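Local coordinates for protein 8-amino-8-demethylriboflavin N,N-dimethyltransferase (Streptomyces davawensis, PDB 4D7K) that catalyses the two S-adenosylmethionine-dependent methylations that turn 8-amino-8-demethylriboflavin into the antibiotic roseoflavin, working as a homodimer, at residues V26-L38 and R102-L114. Residues are numbered along the deposited sequence; the frame is centred on the assembly and turned at random.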
# COMPACT_ATOMS: atom_id res chain seq x y z
N VAL A 26 -5.06 3.29 2.69
CA VAL A 26 -6.31 2.83 2.11
C VAL A 26 -6.38 1.30 2.12
O VAL A 26 -7.42 0.72 2.42
CB VAL A 26 -6.50 3.36 0.67
CG1 VAL A 26 -7.68 2.68 -0.00
CG2 VAL A 26 -6.69 4.88 0.68
N ALA A 27 -5.25 0.66 1.81
CA ALA A 27 -5.18 -0.80 1.78
C ALA A 27 -5.56 -1.39 3.13
O ALA A 27 -6.25 -2.41 3.21
CB ALA A 27 -3.79 -1.27 1.38
N PHE A 28 -5.10 -0.74 4.19
CA PHE A 28 -5.39 -1.19 5.54
C PHE A 28 -6.85 -0.97 5.89
O PHE A 28 -7.46 -1.78 6.59
CB PHE A 28 -4.49 -0.49 6.56
CG PHE A 28 -3.11 -1.07 6.65
CD1 PHE A 28 -2.92 -2.32 7.21
CD2 PHE A 28 -2.02 -0.36 6.20
CE1 PHE A 28 -1.65 -2.86 7.30
CE2 PHE A 28 -0.74 -0.89 6.29
CZ PHE A 28 -0.55 -2.14 6.84
N VAL A 29 -7.40 0.14 5.41
CA VAL A 29 -8.81 0.47 5.63
C VAL A 29 -9.72 -0.57 5.00
O VAL A 29 -10.70 -1.00 5.60
CB VAL A 29 -9.14 1.87 5.07
CG1 VAL A 29 -10.64 2.05 4.86
CG2 VAL A 29 -8.59 2.93 6.00
N LEU A 30 -9.40 -0.98 3.77
CA LEU A 30 -10.20 -1.96 3.06
C LEU A 30 -10.08 -3.34 3.69
O LEU A 30 -11.04 -4.12 3.69
CB LEU A 30 -9.78 -2.00 1.59
CG LEU A 30 -9.94 -0.70 0.80
CD1 LEU A 30 -9.33 -0.84 -0.58
CD2 LEU A 30 -11.40 -0.34 0.70
N TYR A 31 -8.91 -3.64 4.24
CA TYR A 31 -8.69 -4.89 4.96
C TYR A 31 -9.60 -4.97 6.19
O TYR A 31 -10.34 -5.94 6.37
CB TYR A 31 -7.22 -5.02 5.38
CG TYR A 31 -6.95 -6.19 6.32
CD1 TYR A 31 -6.86 -7.49 5.84
CD2 TYR A 31 -6.79 -5.98 7.68
CE1 TYR A 31 -6.60 -8.55 6.69
CE2 TYR A 31 -6.54 -7.05 8.55
CZ TYR A 31 -6.45 -8.32 8.04
OH TYR A 31 -6.20 -9.38 8.89
N ALA A 32 -9.56 -3.93 7.01
CA ALA A 32 -10.32 -3.92 8.26
C ALA A 32 -11.81 -3.95 7.98
O ALA A 32 -12.57 -4.62 8.68
CB ALA A 32 -9.95 -2.70 9.09
N VAL A 33 -12.23 -3.24 6.94
CA VAL A 33 -13.63 -3.23 6.53
C VAL A 33 -14.10 -4.64 6.14
O VAL A 33 -15.17 -5.09 6.54
CB VAL A 33 -13.87 -2.25 5.35
CG1 VAL A 33 -15.16 -2.59 4.61
CG2 VAL A 33 -13.89 -0.80 5.85
N ALA A 34 -13.27 -5.33 5.36
CA ALA A 34 -13.62 -6.67 4.92
C ALA A 34 -13.60 -7.67 6.07
O ALA A 34 -14.48 -8.53 6.15
CB ALA A 34 -12.67 -7.11 3.81
N LYS A 35 -12.62 -7.56 6.97
CA LYS A 35 -12.50 -8.50 8.09
C LYS A 35 -13.67 -8.36 9.06
O LYS A 35 -14.04 -9.32 9.73
CB LYS A 35 -11.18 -8.29 8.85
CG LYS A 35 -9.92 -8.55 8.02
CD LYS A 35 -9.86 -9.97 7.49
CE LYS A 35 -9.67 -10.97 8.62
NZ LYS A 35 -9.44 -12.34 8.08
N LEU A 36 -14.24 -7.17 9.14
CA LEU A 36 -15.38 -6.94 10.01
C LEU A 36 -16.68 -7.32 9.31
O LEU A 36 -17.76 -7.20 9.89
CB LEU A 36 -15.42 -5.48 10.46
CG LEU A 36 -14.37 -5.10 11.50
CD1 LEU A 36 -14.28 -3.60 11.62
CD2 LEU A 36 -14.74 -5.72 12.84
N HIS A 37 -16.56 -7.77 8.07
CA HIS A 37 -17.70 -8.18 7.25
C HIS A 37 -18.73 -7.06 7.11
O HIS A 37 -19.93 -7.32 6.94
CB HIS A 37 -18.34 -9.45 7.82
CG HIS A 37 -17.50 -10.67 7.64
ND1 HIS A 37 -16.76 -11.23 8.65
CD2 HIS A 37 -17.26 -11.43 6.54
CE1 HIS A 37 -16.11 -12.29 8.19
NE2 HIS A 37 -16.40 -12.43 6.91
N LEU A 38 -18.26 -5.83 7.17
CA LEU A 38 -19.10 -4.66 6.93
C LEU A 38 -19.78 -4.65 5.56
O LEU A 38 -20.95 -4.26 5.47
CB LEU A 38 -18.28 -3.38 7.11
CG LEU A 38 -17.87 -3.13 8.56
CD1 LEU A 38 -16.93 -1.94 8.68
CD2 LEU A 38 -19.09 -2.92 9.42
N ARG A 102 -12.64 -9.88 -2.68
CA ARG A 102 -12.37 -9.83 -1.25
C ARG A 102 -11.11 -10.61 -0.93
O ARG A 102 -10.38 -10.26 0.00
CB ARG A 102 -13.56 -10.40 -0.46
CG ARG A 102 -13.43 -10.26 1.05
CD ARG A 102 -14.57 -10.95 1.79
NE ARG A 102 -14.44 -10.76 3.24
CZ ARG A 102 -13.61 -11.46 4.01
NH1 ARG A 102 -12.83 -12.39 3.49
NH2 ARG A 102 -13.57 -11.21 5.32
N GLY A 103 -10.86 -11.66 -1.70
CA GLY A 103 -9.72 -12.53 -1.48
C GLY A 103 -8.38 -11.81 -1.54
O GLY A 103 -7.58 -11.88 -0.61
N MET A 104 -8.14 -11.11 -2.64
CA MET A 104 -6.87 -10.43 -2.83
C MET A 104 -6.72 -9.24 -1.88
O MET A 104 -5.61 -8.86 -1.51
CB MET A 104 -6.71 -9.95 -4.28
CG MET A 104 -7.54 -8.73 -4.62
SD MET A 104 -7.09 -8.02 -6.21
CE MET A 104 -7.55 -9.35 -7.32
N THR A 105 -7.84 -8.67 -1.46
CA THR A 105 -7.82 -7.47 -0.63
C THR A 105 -7.54 -7.82 0.84
O THR A 105 -6.97 -7.01 1.57
CB THR A 105 -9.16 -6.70 -0.76
OG1 THR A 105 -9.40 -6.42 -2.15
CG2 THR A 105 -9.11 -5.38 -0.01
N THR A 106 -7.89 -9.03 1.25
CA THR A 106 -7.64 -9.47 2.63
C THR A 106 -6.35 -10.26 2.80
O THR A 106 -5.65 -10.09 3.80
CB THR A 106 -8.80 -10.33 3.17
OG1 THR A 106 -9.06 -11.42 2.28
CG2 THR A 106 -10.06 -9.49 3.32
N PHE A 107 -6.03 -11.14 1.85
CA PHE A 107 -4.89 -12.05 2.02
C PHE A 107 -3.56 -11.33 2.20
O PHE A 107 -2.80 -11.65 3.11
CB PHE A 107 -4.77 -13.01 0.84
CG PHE A 107 -3.54 -13.88 0.90
CD1 PHE A 107 -3.46 -14.94 1.77
CD2 PHE A 107 -2.44 -13.60 0.10
CE1 PHE A 107 -2.32 -15.73 1.84
CE2 PHE A 107 -1.29 -14.38 0.16
CZ PHE A 107 -1.24 -15.45 1.03
N PHE A 108 -3.28 -10.38 1.32
CA PHE A 108 -1.98 -9.71 1.30
C PHE A 108 -1.82 -8.70 2.44
O PHE A 108 -0.78 -8.03 2.54
CB PHE A 108 -1.76 -9.02 -0.05
CG PHE A 108 -1.65 -9.99 -1.19
CD1 PHE A 108 -0.44 -10.62 -1.47
CD2 PHE A 108 -2.76 -10.32 -1.95
CE1 PHE A 108 -0.34 -11.53 -2.50
CE2 PHE A 108 -2.67 -11.23 -2.98
CZ PHE A 108 -1.45 -11.83 -3.26
N ALA A 109 -2.83 -8.59 3.29
CA ALA A 109 -2.77 -7.68 4.42
C ALA A 109 -2.92 -8.43 5.73
O ALA A 109 -2.98 -7.83 6.80
CB ALA A 109 -3.83 -6.60 4.30
N GLU A 110 -3.00 -9.76 5.64
CA GLU A 110 -3.01 -10.58 6.83
C GLU A 110 -1.66 -10.43 7.53
O GLU A 110 -0.63 -10.31 6.87
CB GLU A 110 -3.29 -12.05 6.48
CG GLU A 110 -4.70 -12.32 5.96
CD GLU A 110 -5.76 -12.23 7.04
OE1 GLU A 110 -5.41 -12.00 8.22
OE2 GLU A 110 -6.96 -12.39 6.72
N PRO A 111 -1.67 -10.43 8.88
CA PRO A 111 -0.46 -10.22 9.68
C PRO A 111 0.68 -11.16 9.31
O PRO A 111 1.81 -10.69 9.14
CB PRO A 111 -0.94 -10.48 11.12
CG PRO A 111 -2.25 -11.20 10.98
CD PRO A 111 -2.85 -10.65 9.73
N ASP A 112 0.40 -12.45 9.17
CA ASP A 112 1.43 -13.42 8.81
C ASP A 112 1.98 -13.17 7.41
O ASP A 112 3.16 -13.41 7.15
CB ASP A 112 0.87 -14.84 8.90
CG ASP A 112 0.45 -15.21 10.31
OD1 ASP A 112 1.04 -14.68 11.27
OD2 ASP A 112 -0.48 -16.03 10.46
N VAL A 113 1.13 -12.68 6.51
CA VAL A 113 1.54 -12.39 5.14
C VAL A 113 2.23 -11.03 5.06
O VAL A 113 3.25 -10.87 4.38
CB VAL A 113 0.33 -12.41 4.18
CG1 VAL A 113 0.76 -12.10 2.76
CG2 VAL A 113 -0.39 -13.75 4.26
N LEU A 114 1.66 -10.05 5.75
CA LEU A 114 2.23 -8.71 5.78
C LEU A 114 3.63 -8.72 6.39
O LEU A 114 4.52 -8.00 5.93
CB LEU A 114 1.32 -7.78 6.58
CG LEU A 114 1.39 -6.28 6.29
CD1 LEU A 114 0.87 -5.98 4.89
CD2 LEU A 114 0.58 -5.53 7.34
O HOH W 1 -6.12 -4.51 1.22
O HOH W 2 -12.44 -12.76 7.23
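Lys35 NZ is gripped from several directions: it lies 2.8 Å from Glu110 OE2 in a salt bridge that uses the syn lone pair of that oxygen, it pairs with Glu150 and Glu154 of helix 149-165, and it donates to a water. That same water accepts from Arg102 NH2, linking the two cations, which sit within a cluster of carboxylates. The other oxygen, Glu110 OE1, accepts a hydrogen bond from Tyr31 OH at 2.8 Å from above the carboxylate plane, with ring and carboxylate almost perpendicular (87°). Thus both oxygens of Glu110, the N-cap of helix 111-118, are tied to helix 13-35. Tyr31 CG stands anti to the backbone N (chi1 171°), which carries the ring to Ala109 and Glu110: Ala109 O sits over one face near the rim, Lys35 CG over the opposite face, and Ala109 CB touches Tyr31 CD1 at 3.5 Å. Further along, Arg102 reaches out with its chain extended from CG to NE, and Arg102 NH2 donates to Ala34 O (2.9 Å) from above the carbonyl plane. His37 N bonds this oxygen from the opposite face, as part of the Schellman motif ending the helix. Thr106 CG2, over one guanidinium face toward its rim, meets Ala34 CB at 3.6 Å. At the other end Leu114 CD2 abuts the edge of the Phe28 ring, which also meets the Tyr117 ring of the second subunit, while a water bridges Ala27 O and Thr105 O. Segments 26-35 and 102-107 cross at -113°, packing consistent with the helical dimerisation region of cation-independent O-methyltransferases.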